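PDB 4RHZ: Cry37AA1 from Bacillus thuringiensis, which forms a binary toxin complex with Cry23Aa1, contributing a calcium-binding, C2-like beta-sandwich that probably supports the action of its aerolysin-type partner. Local coordinates for residues F12-E17 with V79-V84; I27-T32 with H36-W41; M73-D78 with V117-S122; Q96-C99 with T105-L108. All blocks are in the same frame, centred on the assembly; numbering follows the deposited sequence.

How the interactions relate
All four contacts belong to one sandwich of two antiparallel sheets. Interaction 2 lies within one sheet, pairing strands 26-30 and 38-43 in a hairpin, whereas interactions 1, 3 and 4 bridge the two sheets. Along the chain, interaction 2 is nested inside the loop closed by interaction 1, and interaction 4 inside that closed by interaction 3. Strand 73-81 serves interactions 1 and 3. The centre of interaction 3, near the middle of the chain, is about 6 Å from that of interaction 4 and about 8 Å from that of interaction 2. Interaction 1, about 23 Å from interaction 2 between centres, reaches the calcium end; interaction 4 borders Cry23Aa1 most extensively.

Interaction 1 of 4, residues F12-E17 with V79-V84; sequences FYNEGE and VKEYDV
Glu81 and Asn14 meet across the end of the gap between strands 73-81 and 4-13, with the amide nitrogen of Asn14 lying against the glutamate along its length. At the root of the glutamate, Glu81 CB is 3.5 Å from Asn14 ND2. The next carbon, CG, passes the same nitrogen slightly farther off. Beyond it the chain is extended and carries the carboxylate past the amide, so that Glu81 CD comes within 3.2 Å of Asn14 ND2. At the tip, Glu81 OE1 is likewise 3.2 Å from Asn14 ND2, while OE2, at 3.3 Å from that nitrogen, has too poor an angle for a hydrogen bond. The two flat groups stand nearly perpendicular, their planes 79° apart. Each has a clear hydrogen-bond partner outside the pair: OE1 of Glu81 accepts from the backbone N of Glu22, Asn14 OD1 accepts from Ser115 OG, and Asn14 ND2 donates to Asp89 OD2.

Deeper between the strands the contact becomes apolar. Val79 CG1 approaches the edge of the Phe12 ring near its plane, 4.1 Å from Phe12 CD2, and the two side chains cross at about a right angle. Ile27 packs against both residues.

Asp89 and Glu112 are ligands of the calcium ion, which lies about 5 Å from the nearest atom of the Asn14 side chain. Asn14 thus stands in the second shell and probably helps to position Asp89, at the loop-bearing end of a C2-like beta-sandwich where calcium is bound.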
loop_
_atom_site.group_PDB
_atom_site.type_symbol
_atom_site.label_atom_id
_atom_site.label_comp_id
_atom_site.label_asym_id
_atom_site.label_seq_id
_atom_site.Cartn_x
_atom_site.Cartn_y
_atom_site.Cartn_z
ATOM N N PHE B 12 -8.320 2.483 16.240
ATOM C CA PHE B 12 -8.614 3.827 16.649
ATOM C C PHE B 12 -7.343 4.684 16.646
ATOM O O PHE B 12 -6.326 4.229 17.072
ATOM C CB PHE B 12 -9.184 3.805 18.054
ATOM C CG PHE B 12 -10.428 2.922 18.221
ATOM C CD1 PHE B 12 -10.302 1.558 18.527
ATOM C CD2 PHE B 12 -11.728 3.489 18.117
ATOM C CE1 PHE B 12 -11.449 0.761 18.710
ATOM C CE2 PHE B 12 -12.863 2.727 18.307
ATOM C CZ PHE B 12 -12.748 1.343 18.609
ATOM N N TYR B 13 -7.423 5.955 16.229
ATOM C CA TYR B 13 -6.260 6.816 16.101
ATOM C C TYR B 13 -6.651 8.163 16.618
ATOM O O TYR B 13 -7.767 8.609 16.310
ATOM C CB TYR B 13 -5.847 6.943 14.640
ATOM C CG TYR B 13 -5.428 5.663 14.041
ATOM C CD1 TYR B 13 -4.081 5.234 14.103
ATOM C CD2 TYR B 13 -6.355 4.853 13.418
ATOM C CE1 TYR B 13 -3.676 3.957 13.520
ATOM C CE2 TYR B 13 -5.987 3.663 12.820
ATOM C CZ TYR B 13 -4.639 3.190 12.886
ATOM O OH TYR B 13 -4.318 1.967 12.277
ATOM N N ASN B 14 -5.762 8.805 17.398
ATOM C CA ASN B 14 -5.953 10.188 17.916
ATOM C C ASN B 14 -4.548 10.667 18.275
ATOM O O ASN B 14 -3.994 10.177 19.247
ATOM C CB ASN B 14 -6.839 10.174 19.158
ATOM C CG ASN B 14 -7.416 11.566 19.566
ATOM O OD1 ASN B 14 -7.443 12.567 18.828
ATOM N ND2 ASN B 14 -7.944 11.593 20.773
ATOM N N GLU B 15 -3.935 11.530 17.455
ATOM C CA GLU B 15 -2.577 12.044 17.711
ATOM C C GLU B 15 -2.529 12.794 19.050
ATOM O O GLU B 15 -3.294 13.737 19.255
ATOM C CB GLU B 15 -2.155 13.015 16.638
ATOM C CG GLU B 15 -0.719 12.805 16.245
ATOM C CD GLU B 15 -0.141 13.925 15.391
ATOM O OE1 GLU B 15 0.057 15.040 15.857
ATOM O OE2 GLU B 15 0.186 13.655 14.238
ATOM N N GLY B 16 -1.665 12.381 19.960
ATOM C CA GLY B 16 -1.694 12.957 21.329
ATOM C C GLY B 16 -1.024 11.996 22.280
ATOM O O GLY B 16 -1.618 10.971 22.674
ATOM N N GLU B 17 0.193 12.366 22.673
ATOM C CA GLU B 17 1.296 11.438 23.063
ATOM C C GLU B 17 1.173 10.295 24.135
ATOM O O GLU B 17 2.114 9.473 24.234
ATOM C CB GLU B 17 2.590 12.274 23.264
ATOM C CG GLU B 17 3.884 11.566 23.806
ATOM C CD GLU B 17 4.694 10.827 22.732
ATOM O OE1 GLU B 17 5.909 11.169 22.557
ATOM O OE2 GLU B 17 4.106 9.913 22.082
ATOM N N VAL B 79 -17.783 8.348 17.444
ATOM C CA VAL B 79 -16.639 7.920 18.273
ATOM C C VAL B 79 -15.917 9.155 18.748
ATOM O O VAL B 79 -15.521 9.991 17.951
ATOM C CB VAL B 79 -15.674 6.999 17.468
ATOM C CG1 VAL B 79 -14.494 6.492 18.343
ATOM C CG2 VAL B 79 -16.439 5.830 16.859
ATOM N N LYS B 80 -15.746 9.222 20.055
ATOM C CA LYS B 80 -15.120 10.320 20.732
ATOM C C LYS B 80 -14.051 10.053 21.770
ATOM O O LYS B 80 -13.898 9.019 22.417
ATOM C CB LYS B 80 -16.159 11.203 21.403
ATOM C CG LYS B 80 -17.072 11.916 20.502
ATOM C CD LYS B 80 -18.075 12.671 21.258
ATOM C CE LYS B 80 -19.289 12.840 20.457
ATOM N NZ LYS B 80 -20.029 14.008 20.847
ATOM N N GLU B 81 -13.303 11.104 21.905
ATOM C CA GLU B 81 -12.357 11.271 22.946
ATOM C C GLU B 81 -12.699 12.451 23.802
ATOM O O GLU B 81 -13.056 13.666 23.375
ATOM C CB GLU B 81 -10.905 11.088 22.611
ATOM C CG GLU B 81 -10.276 10.172 23.602
ATOM C CD GLU B 81 -8.799 10.056 23.444
ATOM O OE1 GLU B 81 -8.332 9.145 22.792
ATOM O OE2 GLU B 81 -8.097 10.886 23.986
ATOM N N TYR B 82 -12.436 12.050 25.040
ATOM C CA TYR B 82 -12.740 12.617 26.324
ATOM C C TYR B 82 -12.298 14.008 26.445
ATOM O O TYR B 82 -11.210 14.374 26.083
ATOM C CB TYR B 82 -11.986 11.833 27.410
ATOM C CG TYR B 82 -10.545 11.402 27.062
ATOM C CD1 TYR B 82 -10.310 10.237 26.366
ATOM C CD2 TYR B 82 -9.441 12.144 27.443
ATOM C CE1 TYR B 82 -9.041 9.825 26.037
ATOM C CE2 TYR B 82 -8.149 11.719 27.120
ATOM C CZ TYR B 82 -7.965 10.546 26.410
ATOM O OH TYR B 82 -6.725 10.066 26.043
ATOM N N ASP B 83 -13.155 14.757 27.085
ATOM C CA ASP B 83 -13.100 16.172 27.221
ATOM C C ASP B 83 -11.946 16.589 28.099
ATOM O O ASP B 83 -12.144 16.815 29.277
ATOM C CB ASP B 83 -14.344 16.450 28.048
ATOM C CG ASP B 83 -14.652 15.287 29.065
ATOM O OD1 ASP B 83 -15.787 15.169 29.556
ATOM O OD2 ASP B 83 -13.759 14.472 29.375
ATOM N N VAL B 84 -10.727 16.701 27.573
ATOM C CA VAL B 84 -9.699 17.030 28.540
ATOM C C VAL B 84 -10.183 18.210 29.376
ATOM O O VAL B 84 -10.033 18.228 30.593
ATOM C CB VAL B 84 -8.263 17.102 27.915
ATOM C CG1 VAL B 84 -7.240 17.561 28.920
ATOM C CG2 VAL B 84 -7.865 15.733 27.411
#

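Interaction 2 of 4, residues I27-T32 with H36-W41; sequences IKAYLT and HDFEIW
Segments 27-32 and 36-41 run antiparallel as neighbouring strands, with a shift of register between Ile27 and Lys28. Ala29 and Phe38 form a hydrogen-bonded pair, in which Ala29 N donates to Phe38 O at 2.8 Å. Farther along, Ile27 O accepts from Ile40 N at 2.9 Å and only weakly from Trp41 N, while Ile27 N donates to Trp41 O at 2.8 Å. Toward the turn, a water joins Leu31 N to His36 O.

On the face shared by Ile27, Ala29 and Phe38, the methyl of Ala29 sits over the Phe38 ring, its CB 4.2 Å from the ring centroid in a CH-pi contact. The Ile27 branches diverge: CG2 meets Ile40 CG1, and CD1 reaches Trp41 CE3 at 3.9 Å. On the other face the extended Lys28 chain lies alongside Glu39, and Lys28 CD touches Asp37 OD1 at 3.4 Å. Lys28 NZ stays 4.1 Å from Asp37 OD1, beyond a salt bridge, and that oxygen is hydrogen-bonded by Tyr76 OH.

With Ile40 and Trp41 both opposite Ile27, this is a classic beta bulge, set in a hairpin whose strand 38-43 is outermost in its sheet within this chain.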
loop_
_atom_site.group_PDB
_atom_site.type_symbol
_atom_site.label_atom_id
_atom_site.label_comp_id
_atom_site.label_asym_id
_atom_site.label_seq_id
_atom_site.Cartn_x
_atom_site.Cartn_y
_atom_site.Cartn_z
ATOM N N ILE B 27 -19.778 2.028 16.933
ATOM C CA ILE B 27 -19.627 1.871 15.503
ATOM C C ILE B 27 -20.648 0.798 15.065
ATOM O O ILE B 27 -20.855 -0.255 15.748
ATOM C CB ILE B 27 -18.176 1.444 15.098
ATOM C CG1 ILE B 27 -17.153 2.543 15.509
ATOM C CG2 ILE B 27 -18.047 1.121 13.567
ATOM C CD1 ILE B 27 -15.725 1.977 15.711
ATOM N N LYS B 28 -21.293 1.052 13.943
ATOM C CA LYS B 28 -22.321 0.143 13.448
ATOM C C LYS B 28 -22.080 -0.178 12.003
ATOM O O LYS B 28 -21.447 0.584 11.304
ATOM C CB LYS B 28 -23.694 0.782 13.550
ATOM C CG LYS B 28 -24.123 0.974 14.993
ATOM C CD LYS B 28 -25.501 1.624 15.040
ATOM C CE LYS B 28 -25.887 1.942 16.476
ATOM N NZ LYS B 28 -27.233 2.617 16.492
ATOM N N ALA B 29 -22.641 -1.279 11.570
ATOM C CA ALA B 29 -22.571 -1.699 10.204
ATOM C C ALA B 29 -23.992 -2.046 9.689
ATOM O O ALA B 29 -24.924 -2.276 10.504
ATOM C CB ALA B 29 -21.712 -2.922 10.154
ATOM N N TYR B 30 -24.121 -2.161 8.371
ATOM C CA TYR B 30 -25.294 -2.762 7.758
ATOM C C TYR B 30 -24.871 -3.264 6.405
ATOM O O TYR B 30 -23.892 -2.752 5.834
ATOM C CB TYR B 30 -26.458 -1.726 7.605
ATOM C CG TYR B 30 -26.182 -0.470 6.731
ATOM C CD1 TYR B 30 -26.518 -0.448 5.406
ATOM C CD2 TYR B 30 -25.662 0.681 7.268
ATOM C CE1 TYR B 30 -26.260 0.664 4.591
ATOM C CE2 TYR B 30 -25.452 1.823 6.490
ATOM C CZ TYR B 30 -25.753 1.792 5.144
ATOM O OH TYR B 30 -25.532 2.874 4.323
ATOM N N LEU B 31 -25.610 -4.205 5.842
ATOM C CA LEU B 31 -25.325 -4.660 4.499
ATOM C C LEU B 31 -25.840 -3.725 3.410
ATOM O O LEU B 31 -25.045 -3.012 2.748
ATOM C CB LEU B 31 -25.840 -6.081 4.275
ATOM C CG LEU B 31 -24.926 -7.205 4.818
ATOM C CD1 LEU B 31 -24.287 -6.918 6.154
ATOM C CD2 LEU B 31 -25.684 -8.580 4.914
ATOM N N THR B 32 -27.158 -3.699 3.216
ATOM C CA THR B 32 -27.688 -2.904 2.099
ATOM C C THR B 32 -28.754 -1.967 2.530
ATOM O O THR B 32 -29.025 -0.980 1.815
ATOM C CB THR B 32 -28.212 -3.770 0.983
ATOM O OG1 THR B 32 -29.083 -4.730 1.546
ATOM C CG2 THR B 32 -27.020 -4.588 0.295
ATOM N N HIS B 36 -31.244 -1.583 8.866
ATOM C CA HIS B 36 -30.845 -2.857 9.474
ATOM C C HIS B 36 -29.381 -2.851 9.885
ATOM O O HIS B 36 -28.579 -3.703 9.460
ATOM C CB HIS B 36 -31.146 -4.018 8.537
ATOM C CG HIS B 36 -32.602 -4.108 8.176
ATOM N ND1 HIS B 36 -33.067 -4.856 7.114
ATOM C CD2 HIS B 36 -33.695 -3.537 8.755
ATOM C CE1 HIS B 36 -34.381 -4.744 7.055
ATOM N NE2 HIS B 36 -34.774 -3.934 8.029
ATOM N N ASP B 37 -29.046 -1.903 10.742
ATOM C CA ASP B 37 -27.695 -1.767 11.166
ATOM C C ASP B 37 -27.478 -2.470 12.504
ATOM O O ASP B 37 -28.411 -2.745 13.255
ATOM C CB ASP B 37 -27.306 -0.298 11.246
ATOM C CG ASP B 37 -28.156 0.454 12.233
ATOM O OD1 ASP B 37 -27.843 1.627 12.526
ATOM O OD2 ASP B 37 -29.143 -0.117 12.733
ATOM N N PHE B 38 -26.222 -2.740 12.813
ATOM C CA PHE B 38 -25.927 -3.459 14.036
ATOM C C PHE B 38 -24.611 -2.979 14.603
ATOM O O PHE B 38 -23.748 -2.563 13.845
ATOM C CB PHE B 38 -25.963 -4.957 13.754
ATOM C CG PHE B 38 -25.152 -5.400 12.568
ATOM C CD1 PHE B 38 -23.842 -5.832 12.741
ATOM C CD2 PHE B 38 -25.706 -5.463 11.304
ATOM C CE1 PHE B 38 -23.066 -6.276 11.681
ATOM C CE2 PHE B 38 -24.968 -5.914 10.205
ATOM C CZ PHE B 38 -23.607 -6.307 10.391
ATOM N N GLU B 39 -24.477 -2.964 15.917
ATOM C CA GLU B 39 -23.194 -2.609 16.501
ATOM C C GLU B 39 -22.131 -3.661 16.366
ATOM O O GLU B 39 -22.382 -4.863 16.557
ATOM C CB GLU B 39 -23.227 -2.135 17.958
ATOM C CG GLU B 39 -24.291 -2.663 18.779
ATOM C CD GLU B 39 -25.573 -1.891 18.562
ATOM O OE1 GLU B 39 -26.460 -2.494 17.888
ATOM O OE2 GLU B 39 -25.674 -0.724 19.057
ATOM N N ILE B 40 -20.959 -3.183 15.972
ATOM C CA ILE B 40 -19.745 -3.989 15.995
ATOM C C ILE B 40 -18.795 -3.528 17.107
ATOM O O ILE B 40 -17.828 -4.208 17.424
ATOM C CB ILE B 40 -19.067 -4.053 14.576
ATOM C CG1 ILE B 40 -18.444 -2.701 14.183
ATOM C CG2 ILE B 40 -20.113 -4.544 13.562
ATOM C CD1 ILE B 40 -17.469 -2.739 12.942
ATOM N N TRP B 41 -19.112 -2.398 17.727
ATOM C CA TRP B 41 -18.347 -1.925 18.837
ATOM C C TRP B 41 -19.136 -0.864 19.552
ATOM O O TRP B 41 -19.738 -0.000 18.919
ATOM C CB TRP B 41 -17.011 -1.309 18.372
ATOM C CG TRP B 41 -16.253 -0.624 19.462
ATOM C CD1 TRP B 41 -15.363 -1.209 20.321
ATOM C CD2 TRP B 41 -16.318 0.769 19.833
ATOM N NE1 TRP B 41 -14.883 -0.274 21.223
ATOM C CE2 TRP B 41 -15.417 0.952 20.924
ATOM C CE3 TRP B 41 -17.034 1.883 19.340
ATOM C CZ2 TRP B 41 -15.226 2.198 21.548
ATOM C CZ3 TRP B 41 -16.835 3.121 19.914
ATOM C CH2 TRP B 41 -15.926 3.275 21.044
HETATM O O HOH W 1 -27.843 -5.428 7.532
#

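Interaction 3 of 4, residues M73-D78 with V117-S122; sequences MCFYGD and VTIKYS
The Phe75 ring has Ile119 over one face and Tyr121 at its edge. Ile119 CG2 lies 3.9 Å from the Phe75 centroid, in a CH-pi contact shifted toward the CE2 side of the ring. Tyr121 CD2 comes to 3.6 Å from Phe75 CZ, and the two ring planes are inclined at 59°. Over a face of the Tyr121 ring lies Met73, whose SD is 4.6 Å from the Tyr121 centroid: a Met-aromatic contact.

These residues fill the interior of a beta-sandwich, where strand 73-81 of one sheet faces strand 115-125 of the other. The segment axes pass 9.1 Å apart at 150°, roughly antiparallel, and Phe8 of strand 4-13 joins the same cluster.

Met73 leaves its backbone with CG opposite N (chi1 180°), then bends at chi2 and chi3, which brings the chain back across the tyrosine. Its CB packs near the phenol end, 3.4 Å from Tyr121 CZ, while its CE touches Tyr121 CE1. The buried Tyr121 hydroxyl is satisfied by the carbonyl O of Ser100. Cys74, between Met73 and Phe75, turns the other way and forms a disulfide with Cys99.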
loop_
_atom_site.group_PDB
_atom_site.type_symbol
_atom_site.label_atom_id
_atom_site.label_comp_id
_atom_site.label_asym_id
_atom_site.label_seq_id
_atom_site.Cartn_x
_atom_site.Cartn_y
_atom_site.Cartn_z
ATOM N N MET B 73 -20.450 -3.924 2.723
ATOM C CA MET B 73 -20.800 -3.634 4.068
ATOM C C MET B 73 -20.523 -2.193 4.277
ATOM O O MET B 73 -19.534 -1.674 3.733
ATOM C CB MET B 73 -19.988 -4.587 4.964
ATOM C CG MET B 73 -20.241 -4.401 6.419
ATOM S SD MET B 73 -20.453 -5.921 7.433
ATOM C CE MET B 73 -19.999 -7.311 6.575
ATOM N N CYS B 74 -21.392 -1.510 5.029
ATOM C CA CYS B 74 -21.309 -0.097 5.160
ATOM C C CYS B 74 -21.130 0.204 6.606
ATOM O O CYS B 74 -21.713 -0.483 7.421
ATOM C CB CYS B 74 -22.583 0.560 4.595
ATOM S SG CYS B 74 -22.794 0.272 2.819
ATOM N N PHE B 75 -20.336 1.223 6.970
ATOM C CA PHE B 75 -19.985 1.391 8.383
ATOM C C PHE B 75 -20.143 2.837 8.745
ATOM O O PHE B 75 -19.916 3.715 7.896
ATOM C CB PHE B 75 -18.517 0.991 8.639
ATOM C CG PHE B 75 -18.187 -0.433 8.322
ATOM C CD1 PHE B 75 -17.680 -0.780 7.072
ATOM C CD2 PHE B 75 -18.326 -1.426 9.284
ATOM C CE1 PHE B 75 -17.373 -2.123 6.752
ATOM C CE2 PHE B 75 -17.953 -2.797 9.015
ATOM C CZ PHE B 75 -17.522 -3.158 7.744
ATOM N N TYR B 76 -20.450 3.121 10.003
ATOM C CA TYR B 76 -20.365 4.511 10.496
ATOM C C TYR B 76 -20.245 4.504 11.966
ATOM O O TYR B 76 -20.547 3.498 12.602
ATOM C CB TYR B 76 -21.618 5.305 10.125
ATOM C CG TYR B 76 -22.952 4.841 10.769
ATOM C CD1 TYR B 76 -23.500 5.558 11.806
ATOM C CD2 TYR B 76 -23.656 3.732 10.292
ATOM C CE1 TYR B 76 -24.720 5.211 12.364
ATOM C CE2 TYR B 76 -24.882 3.354 10.866
ATOM C CZ TYR B 76 -25.390 4.131 11.883
ATOM O OH TYR B 76 -26.567 3.859 12.486
ATOM N N GLY B 77 -19.867 5.637 12.519
ATOM C CA GLY B 77 -19.529 5.669 13.909
ATOM C C GLY B 77 -19.781 7.038 14.482
ATOM O O GLY B 77 -19.711 8.065 13.760
ATOM N N ASP B 78 -20.079 7.038 15.776
ATOM C CA ASP B 78 -20.055 8.217 16.605
ATOM C C ASP B 78 -19.008 7.907 17.666
ATOM O O ASP B 78 -19.308 7.256 18.673
ATOM C CB ASP B 78 -21.414 8.405 17.337
ATOM C CG ASP B 78 -21.494 9.725 18.096
ATOM O OD1 ASP B 78 -20.453 10.363 18.429
ATOM O OD2 ASP B 78 -22.636 10.205 18.253
ATOM N N VAL B 117 -10.883 6.438 12.438
ATOM C CA VAL B 117 -11.024 5.023 12.756
ATOM C C VAL B 117 -10.931 4.235 11.481
ATOM O O VAL B 117 -11.363 4.767 10.444
ATOM C CB VAL B 117 -12.431 4.771 13.350
ATOM C CG1 VAL B 117 -12.663 3.323 13.602
ATOM C CG2 VAL B 117 -12.602 5.526 14.654
ATOM N N THR B 118 -10.397 2.999 11.510
ATOM C CA THR B 118 -10.433 2.193 10.342
ATOM C C THR B 118 -11.105 0.835 10.665
ATOM O O THR B 118 -11.095 0.387 11.823
ATOM C CB THR B 118 -9.028 1.907 9.768
ATOM O OG1 THR B 118 -8.318 0.999 10.615
ATOM C CG2 THR B 118 -8.194 3.176 9.445
ATOM N N ILE B 119 -11.716 0.170 9.668
ATOM C CA ILE B 119 -12.378 -1.072 9.933
ATOM C C ILE B 119 -12.095 -1.996 8.809
ATOM O O ILE B 119 -12.247 -1.648 7.640
ATOM C CB ILE B 119 -13.960 -0.903 10.010
ATOM C CG1 ILE B 119 -14.382 -0.088 11.210
ATOM C CG2 ILE B 119 -14.667 -2.238 10.287
ATOM C CD1 ILE B 119 -14.686 1.232 10.895
ATOM N N LYS B 120 -11.747 -3.217 9.148
ATOM C CA LYS B 120 -11.434 -4.240 8.177
ATOM C C LYS B 120 -12.345 -5.372 8.524
ATOM O O LYS B 120 -12.635 -5.515 9.693
ATOM C CB LYS B 120 -10.014 -4.669 8.522
ATOM C CG LYS B 120 -9.590 -5.951 7.979
ATOM C CD LYS B 120 -8.288 -6.416 8.660
ATOM C CE LYS B 120 -7.794 -7.677 7.956
ATOM N NZ LYS B 120 -6.660 -8.294 8.722
ATOM N N TYR B 121 -12.822 -6.166 7.558
ATOM C CA TYR B 121 -13.676 -7.270 7.927
ATOM C C TYR B 121 -13.434 -8.420 7.016
ATOM O O TYR B 121 -13.009 -8.192 5.910
ATOM C CB TYR B 121 -15.180 -6.879 7.888
ATOM C CG TYR B 121 -15.820 -6.663 6.525
ATOM C CD1 TYR B 121 -16.680 -7.618 5.987
ATOM C CD2 TYR B 121 -15.598 -5.486 5.797
ATOM C CE1 TYR B 121 -17.302 -7.427 4.744
ATOM C CE2 TYR B 121 -16.274 -5.254 4.561
ATOM C CZ TYR B 121 -17.116 -6.233 4.051
ATOM O OH TYR B 121 -17.726 -6.027 2.811
ATOM N N SER B 122 -13.742 -9.636 7.485
ATOM C CA SER B 122 -13.657 -10.837 6.664
ATOM C C SER B 122 -14.771 -11.798 7.051
ATOM O O SER B 122 -15.323 -11.715 8.157
ATOM C CB SER B 122 -12.292 -11.553 6.852
ATOM O OG SER B 122 -12.065 -11.898 8.212
#

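Interaction 4 of 4, residues Q96-C99 with T105-L108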
loop_
_atom_site.group_PDB
_atom_site.type_symbol
_atom_site.label_atom_id
_atom_site.label_comp_id
_atom_site.label_asym_id
_atom_site.label_seq_id
_atom_site.Cartn_x
_atom_site.Cartn_y
_atom_site.Cartn_z
ATOM N N GLN B 96 -21.395 10.078 8.575
ATOM C CA GLN B 96 -20.550 9.629 7.475
ATOM C C GLN B 96 -20.570 8.118 7.392
ATOM O O GLN B 96 -19.999 7.458 8.284
ATOM C CB GLN B 96 -19.083 10.117 7.667
ATOM C CG GLN B 96 -18.129 9.432 6.651
ATOM C CD GLN B 96 -16.640 9.718 6.913
ATOM O OE1 GLN B 96 -16.071 9.335 7.944
ATOM N NE2 GLN B 96 -16.023 10.394 5.982
ATOM N N LYS B 97 -21.130 7.596 6.295
ATOM C CA LYS B 97 -21.184 6.203 6.000
ATOM C C LYS B 97 -20.169 5.837 4.929
ATOM O O LYS B 97 -20.106 6.518 3.867
ATOM C CB LYS B 97 -22.590 5.827 5.455
ATOM C CG LYS B 97 -23.599 5.487 6.585
ATOM C CD LYS B 97 -24.142 6.776 7.203
ATOM C CE LYS B 97 -25.312 6.476 8.215
ATOM N NZ LYS B 97 -25.564 7.683 9.102
ATOM N N VAL B 98 -19.354 4.795 5.181
ATOM C CA VAL B 98 -18.365 4.341 4.141
ATOM C C VAL B 98 -18.485 2.860 4.001
ATOM O O VAL B 98 -18.451 2.163 5.005
ATOM C CB VAL B 98 -16.845 4.750 4.491
ATOM C CG1 VAL B 98 -15.893 4.519 3.286
ATOM C CG2 VAL B 98 -16.756 6.247 4.894
ATOM N N CYS B 99 -18.623 2.366 2.772
ATOM C CA CYS B 99 -18.806 0.945 2.523
ATOM C C CYS B 99 -17.536 0.341 1.834
ATOM O O CYS B 99 -16.813 1.042 1.170
ATOM C CB CYS B 99 -20.036 0.753 1.553
ATOM S SG CYS B 99 -21.536 1.758 2.110
ATOM N N THR B 105 -10.519 -2.068 3.387
ATOM C CA THR B 105 -10.697 -1.503 4.694
ATOM C C THR B 105 -11.326 -0.127 4.501
ATOM O O THR B 105 -11.069 0.521 3.479
ATOM C CB THR B 105 -9.317 -1.425 5.379
ATOM O OG1 THR B 105 -8.992 -2.733 5.860
ATOM C CG2 THR B 105 -9.256 -0.474 6.528
ATOM N N VAL B 106 -12.134 0.341 5.462
ATOM C CA VAL B 106 -12.647 1.696 5.356
ATOM C C VAL B 106 -12.089 2.578 6.461
ATOM O O VAL B 106 -11.834 2.096 7.553
ATOM C CB VAL B 106 -14.284 1.803 5.439
ATOM C CG1 VAL B 106 -15.001 0.932 4.452
ATOM C CG2 VAL B 106 -14.785 1.591 6.877
ATOM N N ARG B 107 -12.018 3.876 6.176
ATOM C CA ARG B 107 -11.719 4.886 7.163
ATOM C C ARG B 107 -12.937 5.811 7.416
ATOM O O ARG B 107 -13.510 6.397 6.445
ATOM C CB ARG B 107 -10.558 5.755 6.627
ATOM C CG ARG B 107 -10.227 6.912 7.466
ATOM C CD ARG B 107 -8.877 7.580 7.085
ATOM N NE ARG B 107 -8.779 8.886 7.752
ATOM C CZ ARG B 107 -7.639 9.543 8.047
ATOM N NH1 ARG B 107 -6.420 8.995 7.793
ATOM N NH2 ARG B 107 -7.726 10.741 8.650
ATOM N N LEU B 108 -13.255 6.003 8.695
ATOM C CA LEU B 108 -14.162 7.021 9.129
ATOM C C LEU B 108 -13.332 8.183 9.649
ATOM O O LEU B 108 -12.471 7.933 10.501
ATOM C CB LEU B 108 -15.042 6.459 10.266
ATOM C CG LEU B 108 -15.710 5.109 10.002
ATOM C CD1 LEU B 108 -16.696 4.777 11.161
ATOM C CD2 LEU B 108 -16.443 5.179 8.682
#
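Val98 overlaps Val106 and Leu108 with its two methyl branches, one for each neighbour. CG1, opposite the backbone N at chi1 -169°, lies 3.8 Å from Val106 CB. CG2 diverges toward Leu108 and meets its CD2 at 3.9 Å, also packing against the carbonyl of Arg107, with Val98 CG2 at 3.6 Å from Arg107 O. In both pairs the side chains run antiparallel and overlap alongside one another, each reaching toward the other's strand. Val106 answers by resting CG1 on the backbone beyond Val98, 3.7 Å from Cys99 C.

At the other end of the contact, the extended Gln96 chain carries its amide to the backbone of 105-108. Gln96 OE1 comes 3.2 Å from Leu108 CA, and the same oxygen accepts a hydrogen bond from Asp109 N, which anchors the amide beside the strand. The CB of Arg107 points away from this interior, and its guanidinium forms a salt bridge with Asp109.

Cry23Aa1 lies against both segments: Gln230 and Asn51 of that chain bond the backbone N and O of Cys99, respectively, and residues 105 to 107 pair with one of its strands in a parallel ladder. Strands 89-100 and 105-110 are the outermost of their sheets within this chain, so the contact closes one side of the beta-sandwich at an edge where a sheet continues into the partner protein.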